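Carbohydrate deacetylase (Enterococcus faecalis, PDB 2I5I) probably catalyses the removal of acetyl groups from acetylated carbohydrates, a magnesium-dependent step in the breakdown of oligosaccharides. Local coordinates at residues I25-R30 with C213-I218; D12-T17 with P57-G62; P18-G23 with T220-Q225; K187-E192 with V236-S241. One frame throughout, in Å; residues are numbered along the deposited sequence.

Contact 1. Residues I25-R30 with C213-I218; sequences IEAHKR and CHPAFI
The Phe217 ring leans obliquely against the aliphatic part of Glu26. Phe217 CZ lies 3.6 Å from Glu26 CB and 3.8 Å from Glu26 CG. The Glu26 carboxylate is turned 40° from the plane of the ring. The Arg30 guanidinium is a further flat group, and Glu26 OE2 sits at its edge, in its plane. Arg30 NE bonds Glu26 OE2 in a salt bridge, on the syn side but tilted out of the carboxylate plane. Arg30 NH2 adds a weak bond to the same oxygen. Glu26 thus uses its two methylenes against the ring and its carboxylate along its own chain. Its torsions explain this: CG is anti to the backbone N (chi1 -176°), and the chain then bends at chi2 (69°).

Helix 18-29 carries Glu26 and Ala27, while Pro215 and Phe217 lie in the loop that leaves strand 208-213. That strand runs parallel to strand 6-11 in the central sheet, so a helix of this alpha/beta fold packs here on the loop after a neighbouring strand. A second, purely apolar touch lies one residue along the helix: Ala27 CB is 4.0 Å from both Pro215 CB and Pro215 CG. Phe217 also packs on Phe217 of the second subunit, and Arg30 forms a salt bridge with Glu47 of that subunit.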
loop_
_atom_site.group_PDB
_atom_site.type_symbol
_atom_site.label_atom_id
_atom_site.label_comp_id
_atom_site.label_asym_id
_atom_site.label_seq_id
_atom_site.Cartn_x
_atom_site.Cartn_y
_atom_site.Cartn_z
ATOM N N ILE A 25 13.218 -12.537 -4.512
ATOM C CA ILE A 25 12.326 -12.121 -3.429
ATOM C C ILE A 25 11.921 -13.297 -2.563
ATOM O O ILE A 25 11.864 -13.165 -1.337
ATOM C CB ILE A 25 11.115 -11.364 -4.020
ATOM C CG1 ILE A 25 11.498 -9.987 -4.548
ATOM C CG2 ILE A 25 9.975 -11.261 -3.009
ATOM C CD1 ILE A 25 10.452 -9.190 -5.305
ATOM N N GLU A 26 11.660 -14.459 -3.154
ATOM C CA GLU A 26 11.319 -15.667 -2.402
ATOM C C GLU A 26 12.410 -16.105 -1.426
ATOM O O GLU A 26 12.197 -16.449 -0.275
ATOM C CB GLU A 26 11.030 -16.783 -3.409
ATOM C CG GLU A 26 10.568 -18.082 -2.788
ATOM C CD GLU A 26 9.193 -18.080 -2.153
ATOM O OE1 GLU A 26 8.400 -17.133 -2.345
ATOM O OE2 GLU A 26 8.894 -19.067 -1.432
ATOM N N ALA A 27 13.623 -16.118 -1.972
ATOM C CA ALA A 27 14.816 -16.513 -1.238
ATOM C C ALA A 27 15.082 -15.575 -0.073
ATOM O O ALA A 27 15.646 -15.982 0.939
ATOM C CB ALA A 27 15.984 -16.530 -2.233
ATOM N N HIS A 28 14.675 -14.314 -0.189
ATOM C CA HIS A 28 14.813 -13.396 0.938
ATOM C C HIS A 28 13.702 -13.591 1.960
ATOM O O HIS A 28 13.947 -13.756 3.162
ATOM C CB HIS A 28 14.818 -11.954 0.437
ATOM C CG HIS A 28 14.650 -10.897 1.467
ATOM N ND1 HIS A 28 15.654 -10.583 2.360
ATOM C CD2 HIS A 28 13.622 -10.076 1.780
ATOM C CE1 HIS A 28 15.255 -9.626 3.172
ATOM N NE2 HIS A 28 14.023 -9.288 2.840
ATOM N N LYS A 29 12.460 -13.584 1.483
ATOM C CA LYS A 29 11.304 -13.558 2.382
ATOM C C LYS A 29 11.121 -14.880 3.114
ATOM O O LYS A 29 10.707 -14.847 4.272
ATOM C CB LYS A 29 10.042 -13.185 1.595
ATOM C CG LYS A 29 10.015 -11.725 1.154
ATOM C CD LYS A 29 8.770 -11.411 0.336
ATOM C CE LYS A 29 7.685 -10.803 1.214
ATOM N NZ LYS A 29 6.337 -10.963 0.566
ATOM N N ARG A 30 11.406 -16.000 2.466
ATOM C CA ARG A 30 11.297 -17.324 3.035
ATOM C C ARG A 30 12.638 -17.937 3.415
ATOM O O ARG A 30 12.715 -19.052 3.917
ATOM C CB ARG A 30 10.622 -18.285 2.019
ATOM C CG ARG A 30 9.846 -19.388 2.737
ATOM C CD ARG A 30 9.348 -20.469 1.778
ATOM N NE ARG A 30 8.365 -19.894 0.868
ATOM C CZ ARG A 30 7.092 -19.649 1.149
ATOM N NH1 ARG A 30 6.569 -19.923 2.332
ATOM N NH2 ARG A 30 6.303 -19.115 0.221
ATOM N N CYS A 213 25.173 -15.440 -4.528
ATOM C CA CYS A 213 24.366 -16.546 -5.039
ATOM C C CYS A 213 23.472 -16.060 -6.180
ATOM O O CYS A 213 23.378 -14.859 -6.382
ATOM C CB CYS A 213 23.519 -17.162 -3.929
ATOM S SG CYS A 213 22.471 -16.002 -3.019
ATOM N N HIS A 214 22.842 -17.005 -6.876
ATOM C CA HIS A 214 22.012 -16.661 -8.017
ATOM C C HIS A 214 20.649 -17.372 -8.000
ATOM O O HIS A 214 20.274 -18.123 -8.908
ATOM C CB HIS A 214 22.782 -16.989 -9.281
ATOM C CG HIS A 214 24.094 -16.272 -9.426
ATOM N ND1 HIS A 214 25.240 -16.639 -8.746
ATOM C CD2 HIS A 214 24.434 -15.218 -10.198
ATOM C CE1 HIS A 214 26.222 -15.823 -9.093
ATOM N NE2 HIS A 214 25.767 -14.944 -9.981
ATOM N N PRO A 215 19.861 -17.142 -6.963
ATOM C CA PRO A 215 18.512 -17.728 -6.933
ATOM C C PRO A 215 17.666 -17.073 -8.027
ATOM O O PRO A 215 17.866 -15.922 -8.399
ATOM C CB PRO A 215 17.964 -17.356 -5.573
ATOM C CG PRO A 215 18.861 -16.310 -5.004
ATOM C CD PRO A 215 20.139 -16.321 -5.787
ATOM N N ALA A 216 16.699 -17.816 -8.535
ATOM C CA ALA A 216 15.724 -17.390 -9.513
ATOM C C ALA A 216 14.629 -18.456 -9.641
ATOM O O ALA A 216 14.885 -19.599 -9.300
ATOM C CB ALA A 216 16.329 -17.175 -10.885
ATOM N N PHE A 217 13.476 -18.006 -10.112
ATOM C CA PHE A 217 12.500 -18.843 -10.772
ATOM C C PHE A 217 12.874 -18.807 -12.251
ATOM O O PHE A 217 13.556 -17.878 -12.689
ATOM C CB PHE A 217 11.061 -18.392 -10.545
ATOM C CG PHE A 217 10.614 -18.385 -9.097
ATOM C CD1 PHE A 217 11.070 -19.273 -8.138
ATOM C CD2 PHE A 217 9.682 -17.448 -8.653
ATOM C CE1 PHE A 217 10.581 -19.229 -6.832
ATOM C CE2 PHE A 217 9.202 -17.372 -7.371
ATOM C CZ PHE A 217 9.683 -18.267 -6.436
ATOM N N ILE A 218 12.430 -19.786 -13.011
ATOM C CA ILE A 218 12.722 -19.826 -14.443
ATOM C C ILE A 218 11.562 -19.250 -15.260
ATOM O O ILE A 218 10.403 -19.634 -15.035
ATOM C CB ILE A 218 13.025 -21.249 -14.943
ATOM C CG1 ILE A 218 14.124 -22.003 -14.203
ATOM C CG2 ILE A 218 13.374 -21.213 -16.427
ATOM C CD1 ILE A 218 15.211 -21.141 -13.617
#

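Contact 2. Residues D12-T17 with P57-G62; sequences DDFGYT and PTLAIG
Phe14 reaches the segment 57-62 with two different atoms of its ring. Phe14 CE1 lies 4.3 Å from Leu59 CD2. Phe14 CE2 lies 4.2 Å from Ile61 CD1. Both methyl groups approach the ring obliquely, and the contact is light and wholly apolar. Phe14 has CG anti to its backbone nitrogen (chi1 -157°), which carries the ring across to the other segment. Ile61 meets it with its longer branch. There CG1 is anti to the carbonyl carbon (chi1 -54°) and the branch continues extended, with chi2 near 180°, so that CD1 is the atom that touches. The side chains of Phe14 and Ile61 cross at about a right angle. Leu59 offers one of its two terminal methyls, CD2.

All three residues are buried. Thr36 of strand 35-38 touches each of them, and that strand pairs with both strand 6-11 and strand 60-65. Helices 18-29 and 45-55 also supply neighbours to Phe14, among them Ile25 and Ala52.

Next to Phe14 the chain makes a type II beta turn from Asp13 to Tyr16. Tyr16 N bonds Asp13 O at 3.0 Å. Gly15 has the positive phi that suits its place in such a turn. Asp13, His64 and His130 may form a metal site that is empty here; His130 is a predicted magnesium ligand. The arrangement is consistent with a hydrophobic core behind the probable metal site of a YdjC-type deacetylase, with the Phe14 side chain about 11 Å from that of His130.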
loop_
_atom_site.group_PDB
_atom_site.type_symbol
_atom_site.label_atom_id
_atom_site.label_comp_id
_atom_site.label_asym_id
_atom_site.label_seq_id
_atom_site.Cartn_x
_atom_site.Cartn_y
_atom_site.Cartn_z
ATOM N N ASP A 12 22.851 -12.142 -6.721
ATOM C CA ASP A 12 23.163 -11.351 -7.900
ATOM C C ASP A 12 22.026 -11.397 -8.929
ATOM O O ASP A 12 21.252 -12.364 -8.973
ATOM C CB ASP A 12 24.479 -11.856 -8.506
ATOM C CG ASP A 12 25.669 -11.658 -7.587
ATOM O OD1 ASP A 12 25.498 -11.196 -6.439
ATOM O OD2 ASP A 12 26.802 -11.974 -8.022
ATOM N N ASP A 13 21.904 -10.349 -9.721
ATOM C CA ASP A 13 21.078 -10.273 -10.911
ATOM C C ASP A 13 19.632 -9.866 -10.651
ATOM O O ASP A 13 18.744 -10.186 -11.447
ATOM C CB ASP A 13 21.085 -11.615 -11.664
ATOM C CG ASP A 13 22.431 -11.973 -12.266
ATOM O OD1 ASP A 13 23.244 -11.040 -12.419
ATOM O OD2 ASP A 13 22.693 -13.161 -12.582
ATOM N N PHE A 14 19.369 -9.127 -9.587
ATOM C CA PHE A 14 18.015 -8.540 -9.424
ATOM C C PHE A 14 17.624 -7.748 -10.648
ATOM O O PHE A 14 18.430 -7.015 -11.229
ATOM C CB PHE A 14 17.965 -7.682 -8.164
ATOM C CG PHE A 14 16.559 -7.494 -7.598
ATOM C CD1 PHE A 14 15.875 -8.600 -7.103
ATOM C CD2 PHE A 14 15.988 -6.239 -7.577
ATOM C CE1 PHE A 14 14.595 -8.425 -6.592
ATOM C CE2 PHE A 14 14.708 -6.056 -7.060
ATOM C CZ PHE A 14 14.041 -7.156 -6.563
ATOM N N GLY A 15 16.377 -7.852 -11.121
ATOM C CA GLY A 15 15.934 -7.149 -12.298
ATOM C C GLY A 15 16.391 -7.756 -13.608
ATOM O O GLY A 15 16.073 -7.212 -14.668
ATOM N N TYR A 16 17.129 -8.862 -13.564
ATOM C CA TYR A 16 17.613 -9.509 -14.772
ATOM C C TYR A 16 16.430 -9.882 -15.656
ATOM O O TYR A 16 16.312 -9.505 -16.825
ATOM C CB TYR A 16 18.463 -10.707 -14.390
ATOM C CG TYR A 16 19.334 -11.311 -15.462
ATOM C CD1 TYR A 16 19.622 -10.651 -16.651
ATOM C CD2 TYR A 16 19.873 -12.573 -15.259
ATOM C CE1 TYR A 16 20.428 -11.255 -17.595
ATOM C CE2 TYR A 16 20.686 -13.176 -16.206
ATOM C CZ TYR A 16 20.956 -12.508 -17.375
ATOM O OH TYR A 16 21.766 -13.106 -18.323
ATOM N N THR A 17 15.524 -10.674 -15.083
ATOM C CA THR A 17 14.255 -11.005 -15.737
ATOM C C THR A 17 13.153 -11.078 -14.678
ATOM O O THR A 17 13.442 -11.242 -13.487
ATOM C CB THR A 17 14.313 -12.273 -16.591
ATOM O OG1 THR A 17 13.737 -13.381 -15.902
ATOM C CG2 THR A 17 15.712 -12.836 -16.887
ATOM N N PRO A 57 10.015 -5.084 1.179
ATOM C CA PRO A 57 10.525 -3.805 1.682
ATOM C C PRO A 57 11.731 -3.974 2.609
ATOM O O PRO A 57 12.461 -3.006 2.849
ATOM C CB PRO A 57 9.356 -3.233 2.495
ATOM C CG PRO A 57 8.532 -4.438 2.851
ATOM C CD PRO A 57 8.644 -5.344 1.660
ATOM N N THR A 58 11.956 -5.174 3.133
ATOM C CA THR A 58 13.088 -5.425 3.993
ATOM C C THR A 58 14.356 -5.746 3.200
ATOM O O THR A 58 15.431 -5.953 3.783
ATOM C CB THR A 58 12.811 -6.592 4.960
ATOM O OG1 THR A 58 12.369 -7.738 4.226
ATOM C CG2 THR A 58 11.675 -6.239 5.916
ATOM N N LEU A 59 14.247 -5.837 1.875
ATOM C CA LEU A 59 15.404 -6.342 1.119
ATOM C C LEU A 59 16.399 -5.241 0.796
ATOM O O LEU A 59 16.031 -4.200 0.258
ATOM C CB LEU A 59 14.922 -7.041 -0.147
ATOM C CG LEU A 59 15.983 -7.518 -1.139
ATOM C CD1 LEU A 59 16.924 -8.509 -0.478
ATOM C CD2 LEU A 59 15.356 -8.136 -2.379
ATOM N N ALA A 60 17.670 -5.486 1.142
ATOM C CA ALA A 60 18.690 -4.480 0.828
ATOM C C ALA A 60 19.146 -4.645 -0.613
ATOM O O ALA A 60 19.292 -5.748 -1.142
ATOM C CB ALA A 60 19.839 -4.569 1.817
ATOM N N ILE A 61 19.363 -3.518 -1.303
ATOM C CA ILE A 61 19.657 -3.564 -2.721
ATOM C C ILE A 61 20.819 -2.647 -3.137
ATOM O O ILE A 61 20.773 -1.455 -2.850
ATOM C CB ILE A 61 18.417 -3.165 -3.553
ATOM C CG1 ILE A 61 17.191 -4.008 -3.189
ATOM C CG2 ILE A 61 18.714 -3.216 -5.037
ATOM C CD1 ILE A 61 15.952 -3.582 -3.959
ATOM N N GLY A 62 21.802 -3.231 -3.802
ATOM C CA GLY A 62 22.961 -2.535 -4.342
ATOM C C GLY A 62 22.924 -2.545 -5.858
ATOM O O GLY A 62 22.015 -3.099 -6.499
#

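Contact 3. Residues P18-G23 with T220-Q225; sequences PAVTQG and TILQNQ
Val20 and Leu222 meet methyl to methyl. Val20 CG2 is 4.0 Å from Leu222 CD2 and 4.1 Å from Leu222 CD1, so one valine methyl faces the fork of the leucine. The two side chains cross at about a right angle. Val20 CG2 is the branch anti to the carbonyl carbon. On Leu222, CG is anti to the backbone N (chi1 174°), and this points the fork at helix 18-29. A second pair lies beside the first: Pro18 turns its ring carbons CD and CG to Ile221 CD1. Its exact closeness is doubtful, because Ile221 was modelled in two conformers.

Both pairs belong to the first turns of their helices, 18-29 and 220-225. The next shell holds these starts in place. Asp219 takes a bond from Leu222 N on OD1 and one from Ala19 N on OD2, and Thr21 OG1 ties helix 18-29 back to Gly15 N. Farther out, Pro18 packs on Glu26 of the second subunit, and Ala19 packs on Phe217 of that subunit.

The direct contact is made of carbon atoms alone and carries little directional preference. The bonds of Asp219 to Leu222 N and Ala19 N, which join the starts of both helices, supply the direction that the methyl packing lacks.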
loop_
_atom_site.group_PDB
_atom_site.type_symbol
_atom_site.label_atom_id
_atom_site.label_comp_id
_atom_site.label_asym_id
_atom_site.label_seq_id
_atom_site.Cartn_x
_atom_site.Cartn_y
_atom_site.Cartn_z
ATOM N N PRO A 18 11.892 -10.949 -15.062
ATOM C CA PRO A 18 10.801 -11.037 -14.071
ATOM C C PRO A 18 10.856 -12.240 -13.146
ATOM O O PRO A 18 10.602 -12.115 -11.952
ATOM C CB PRO A 18 9.553 -11.105 -14.983
ATOM C CG PRO A 18 9.966 -10.227 -16.131
ATOM C CD PRO A 18 11.387 -10.702 -16.406
ATOM N N ALA A 19 11.170 -13.448 -13.607
ATOM C CA ALA A 19 11.239 -14.612 -12.757
ATOM C C ALA A 19 12.490 -14.670 -11.875
ATOM O O ALA A 19 12.453 -15.225 -10.787
ATOM C CB ALA A 19 11.217 -15.905 -13.579
ATOM N N VAL A 20 13.592 -14.107 -12.365
ATOM C CA VAL A 20 14.770 -13.997 -11.510
ATOM C C VAL A 20 14.386 -13.098 -10.332
ATOM O O VAL A 20 14.549 -13.522 -9.197
ATOM C CB VAL A 20 15.993 -13.447 -12.254
ATOM C CG1 VAL A 20 17.101 -13.135 -11.244
ATOM C CG2 VAL A 20 16.504 -14.425 -13.298
ATOM N N THR A 21 13.853 -11.912 -10.597
ATOM C CA THR A 21 13.431 -10.977 -9.551
ATOM C C THR A 21 12.539 -11.666 -8.527
ATOM O O THR A 21 12.680 -11.551 -7.308
ATOM C CB THR A 21 12.727 -9.774 -10.172
ATOM O OG1 THR A 21 13.731 -9.016 -10.912
ATOM C CG2 THR A 21 12.105 -8.825 -9.162
ATOM N N GLN A 22 11.556 -12.449 -8.999
ATOM C CA GLN A 22 10.664 -13.050 -7.987
ATOM C C GLN A 22 11.313 -14.222 -7.263
ATOM O O GLN A 22 11.033 -14.502 -6.098
ATOM C CB GLN A 22 9.348 -13.478 -8.632
ATOM C CG GLN A 22 8.509 -12.331 -9.181
ATOM C CD GLN A 22 8.092 -11.361 -8.095
ATOM O OE1 GLN A 22 7.747 -11.767 -6.995
ATOM N NE2 GLN A 22 8.060 -10.057 -8.369
ATOM N N GLY A 23 12.218 -14.936 -7.927
ATOM C CA GLY A 23 12.972 -15.968 -7.236
ATOM C C GLY A 23 13.855 -15.385 -6.145
ATOM O O GLY A 23 13.950 -15.953 -5.064
ATOM N N THR A 220 11.029 -17.864 -19.668
ATOM C CA THR A 220 11.732 -18.030 -20.942
ATOM C C THR A 220 12.800 -16.945 -21.091
ATOM O O THR A 220 13.800 -17.183 -21.753
ATOM C CB THR A 220 10.795 -17.939 -22.152
ATOM O OG1 THR A 220 10.078 -16.695 -22.085
ATOM C CG2 THR A 220 9.745 -19.038 -22.117
ATOM N N ILE A 221 12.553 -15.780 -20.498
ATOM C CA ILE A 221 13.528 -14.688 -20.641
ATOM C C ILE A 221 14.854 -15.148 -20.049
ATOM O O ILE A 221 15.897 -15.011 -20.685
ATOM C CB ILE A 221 13.038 -13.382 -20.022
ATOM C CG1 ILE A 221 11.662 -12.952 -20.563
ATOM C CG2 ILE A 221 14.018 -12.235 -20.205
ATOM C CD1 ILE A 221 10.799 -12.436 -19.442
ATOM N N LEU A 222 14.862 -15.729 -18.853
ATOM C CA LEU A 222 16.123 -16.249 -18.323
ATOM C C LEU A 222 16.712 -17.309 -19.239
ATOM O O LEU A 222 17.906 -17.315 -19.552
ATOM C CB LEU A 222 15.909 -16.814 -16.918
ATOM C CG LEU A 222 17.112 -17.523 -16.297
ATOM C CD1 LEU A 222 18.311 -16.599 -16.201
ATOM C CD2 LEU A 222 16.730 -18.079 -14.931
ATOM N N GLN A 223 15.867 -18.241 -19.690
ATOM C CA GLN A 223 16.348 -19.313 -20.565
ATOM C C GLN A 223 17.026 -18.789 -21.828
ATOM O O GLN A 223 17.950 -19.394 -22.384
ATOM C CB GLN A 223 15.172 -20.171 -21.007
ATOM C CG GLN A 223 14.724 -21.307 -20.117
ATOM C CD GLN A 223 14.025 -22.359 -20.984
ATOM O OE1 GLN A 223 13.271 -21.986 -21.883
ATOM N NE2 GLN A 223 14.297 -23.627 -20.717
ATOM N N ASN A 224 16.530 -17.665 -22.314
ATOM C CA ASN A 224 16.983 -17.080 -23.560
ATOM C C ASN A 224 18.356 -16.416 -23.386
ATOM O O ASN A 224 19.101 -16.295 -24.349
ATOM C CB ASN A 224 15.994 -16.032 -24.047
ATOM C CG ASN A 224 14.699 -16.641 -24.600
ATOM O OD1 ASN A 224 14.607 -17.833 -24.844
ATOM N ND2 ASN A 224 13.708 -15.779 -24.787
ATOM N N GLN A 225 18.613 -15.994 -22.151
ATOM C CA GLN A 225 19.621 -15.009 -21.840
ATOM C C GLN A 225 20.775 -15.501 -20.993
ATOM O O GLN A 225 21.860 -14.916 -21.111
ATOM C CB GLN A 225 18.963 -13.803 -21.113
ATOM C CG GLN A 225 19.019 -12.597 -22.059
ATOM C CD GLN A 225 20.470 -12.150 -22.168
ATOM O OE1 GLN A 225 21.132 -12.229 -23.195
ATOM N NE2 GLN A 225 21.026 -11.695 -21.057
#

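Contact 4. Residues K187-E192 with V236-S241; sequences KAISTE and VEILTS
Ile238 CD1 presses against the backbone and side chain just before helix 191-203. It lies 3.5 Å from Ser190 CA and 3.6 Å from Ile189 CG2. This is the tight part of the contact, and Ile238 provides about half of the surface buried in it. Its CG1 is anti to the carbonyl carbon (chi1 -71°), and the branch ends with CD1 reaching over to the other segment. The side chains of Ile189 and Ile238 cross obliquely.

The other side is looser. Thr191 OG1 comes no nearer to Ile238 than 4.3 Å, at CG1. The CB of Ser190 points away from Ile238, so this residue contributes mainly its backbone. The contact lies near the surface, and none of its touching residues is fully buried.

Polar bonds within the segment 236-241 shape the end of the isoleucine's helix. Ser241 OG donates to Ile238 O at 2.8 Å, in the carbonyl plane and on a lone pair. Ser241 N bonds the same oxygen at 3.1 Å. Ser241 is also the N-cap of helix 242-250, with a weak bond from Val244 N to its OG.

The start of helix 191-203 meets helices 231-239 and 242-250 together. Ile189 also rests on Arg234 and Glu235 of helix 231-239, Ile238 also touches Val244, and Thr191 touches Glu243. Helix 191-203 then leads on to strand 208-213 of the central sheet.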
loop_
_atom_site.group_PDB
_atom_site.type_symbol
_atom_site.label_atom_id
_atom_site.label_comp_id
_atom_site.label_asym_id
_atom_site.label_seq_id
_atom_site.Cartn_x
_atom_site.Cartn_y
_atom_site.Cartn_z
ATOM N N LYS A 187 28.199 -26.762 -10.048
ATOM C CA LYS A 187 28.251 -28.135 -9.528
ATOM C C LYS A 187 28.460 -28.206 -8.025
ATOM O O LYS A 187 28.483 -29.290 -7.429
ATOM C CB LYS A 187 29.331 -28.895 -10.304
ATOM C CG LYS A 187 29.013 -28.954 -11.796
ATOM C CD LYS A 187 27.987 -30.032 -12.115
ATOM N N ALA A 188 28.594 -27.057 -7.378
ATOM C CA ALA A 188 28.757 -26.952 -5.941
ATOM C C ALA A 188 27.448 -26.587 -5.254
ATOM O O ALA A 188 27.392 -26.437 -4.030
ATOM C CB ALA A 188 29.830 -25.908 -5.603
ATOM N N ILE A 189 26.389 -26.420 -6.046
ATOM C CA ILE A 189 25.077 -26.143 -5.460
ATOM C C ILE A 189 24.593 -27.329 -4.634
ATOM O O ILE A 189 24.157 -28.375 -5.105
ATOM C CB ILE A 189 24.050 -25.779 -6.544
ATOM C CG1 ILE A 189 24.473 -24.611 -7.443
ATOM C CG2 ILE A 189 22.693 -25.493 -5.909
ATOM C CD1 ILE A 189 24.754 -23.371 -6.623
ATOM N N SER A 190 24.695 -27.165 -3.321
ATOM C CA SER A 190 24.142 -28.109 -2.367
ATOM C C SER A 190 24.191 -27.544 -0.962
ATOM O O SER A 190 24.765 -26.498 -0.643
ATOM C CB SER A 190 24.869 -29.452 -2.474
ATOM O OG SER A 190 26.171 -29.311 -1.923
ATOM N N THR A 191 23.522 -28.263 -0.060
ATOM C CA THR A 191 23.444 -27.821 1.315
ATOM C C THR A 191 24.821 -27.840 1.977
ATOM O O THR A 191 25.186 -26.946 2.731
ATOM C CB THR A 191 22.514 -28.740 2.137
ATOM O OG1 THR A 191 21.229 -28.800 1.520
ATOM C CG2 THR A 191 22.342 -28.130 3.513
ATOM N N GLU A 192 25.515 -28.914 1.656
ATOM C CA GLU A 192 26.834 -29.216 2.205
ATOM C C GLU A 192 27.801 -28.070 1.945
ATOM O O GLU A 192 28.522 -27.647 2.854
ATOM C CB GLU A 192 27.373 -30.536 1.627
ATOM N N VAL A 236 17.282 -21.529 -4.765
ATOM C CA VAL A 236 16.149 -21.070 -3.966
ATOM C C VAL A 236 15.805 -22.124 -2.922
ATOM O O VAL A 236 15.565 -21.838 -1.746
ATOM C CB VAL A 236 14.887 -20.797 -4.793
ATOM C CG1 VAL A 236 13.773 -20.344 -3.850
ATOM C CG2 VAL A 236 15.132 -19.747 -5.860
ATOM N N GLU A 237 15.832 -23.371 -3.403
ATOM C CA GLU A 237 15.392 -24.427 -2.493
ATOM C C GLU A 237 16.314 -24.497 -1.295
ATOM O O GLU A 237 15.908 -24.605 -0.145
ATOM C CB GLU A 237 15.324 -25.742 -3.272
ATOM C CG GLU A 237 14.838 -26.917 -2.464
ATOM C CD GLU A 237 14.813 -28.209 -3.267
ATOM O OE1 GLU A 237 15.603 -28.392 -4.217
ATOM O OE2 GLU A 237 13.956 -29.047 -2.906
ATOM N N ILE A 238 17.614 -24.441 -1.591
ATOM C CA ILE A 238 18.582 -24.582 -0.495
ATOM C C ILE A 238 18.564 -23.359 0.396
ATOM O O ILE A 238 18.586 -23.448 1.618
ATOM C CB ILE A 238 19.992 -24.818 -1.070
ATOM C CG1 ILE A 238 20.158 -26.199 -1.692
ATOM C CG2 ILE A 238 21.037 -24.544 0.002
ATOM C CD1 ILE A 238 21.166 -26.302 -2.792
ATOM N N LEU A 239 18.505 -22.166 -0.200
ATOM C CA LEU A 239 18.521 -20.957 0.624
ATOM C C LEU A 239 17.260 -20.747 1.455
ATOM O O LEU A 239 17.266 -19.937 2.377
ATOM C CB LEU A 239 18.762 -19.711 -0.244
ATOM C CG LEU A 239 20.105 -19.731 -0.992
ATOM C CD1 LEU A 239 20.168 -18.645 -2.047
ATOM C CD2 LEU A 239 21.240 -19.593 0.016
ATOM N N THR A 240 16.173 -21.462 1.171
ATOM C CA THR A 240 14.957 -21.356 1.962
ATOM C C THR A 240 14.754 -22.572 2.863
ATOM O O THR A 240 13.721 -22.680 3.539
ATOM C CB THR A 240 13.715 -21.212 1.051
ATOM O OG1 THR A 240 13.647 -22.381 0.232
ATOM C CG2 THR A 240 13.838 -20.026 0.127
ATOM N N SER A 241 15.726 -23.483 2.898
ATOM C CA SER A 241 15.615 -24.689 3.711
ATOM C C SER A 241 15.807 -24.430 5.196
ATOM O O SER A 241 16.559 -23.563 5.633
ATOM C CB SER A 241 16.596 -25.757 3.216
ATOM O OG SER A 241 17.960 -25.449 3.448
#

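Overall arrangement
Contacts 1 and 3 share helix 18-29, with centres 11 Å apart, and contact 1 is nested inside the loop that contact 3 closes. Contact 2 begins just before that helix, at strand 13-14, and its segments cross with those of contacts 1 and 3 along the chain. Contact 2 closes before contact 4 opens; their centres are 19 Å apart and they do not touch. Contact 4 does touch contact 1, through helix 231-239. Contacts 1 and 3 join the first helix to the late part of the chain, while contact 2 joins early segments and contact 4 late ones. Contact 2 lies nearest the chain's centre. Contacts 1, 3 and 4 reach the second subunit and contact 2 a third.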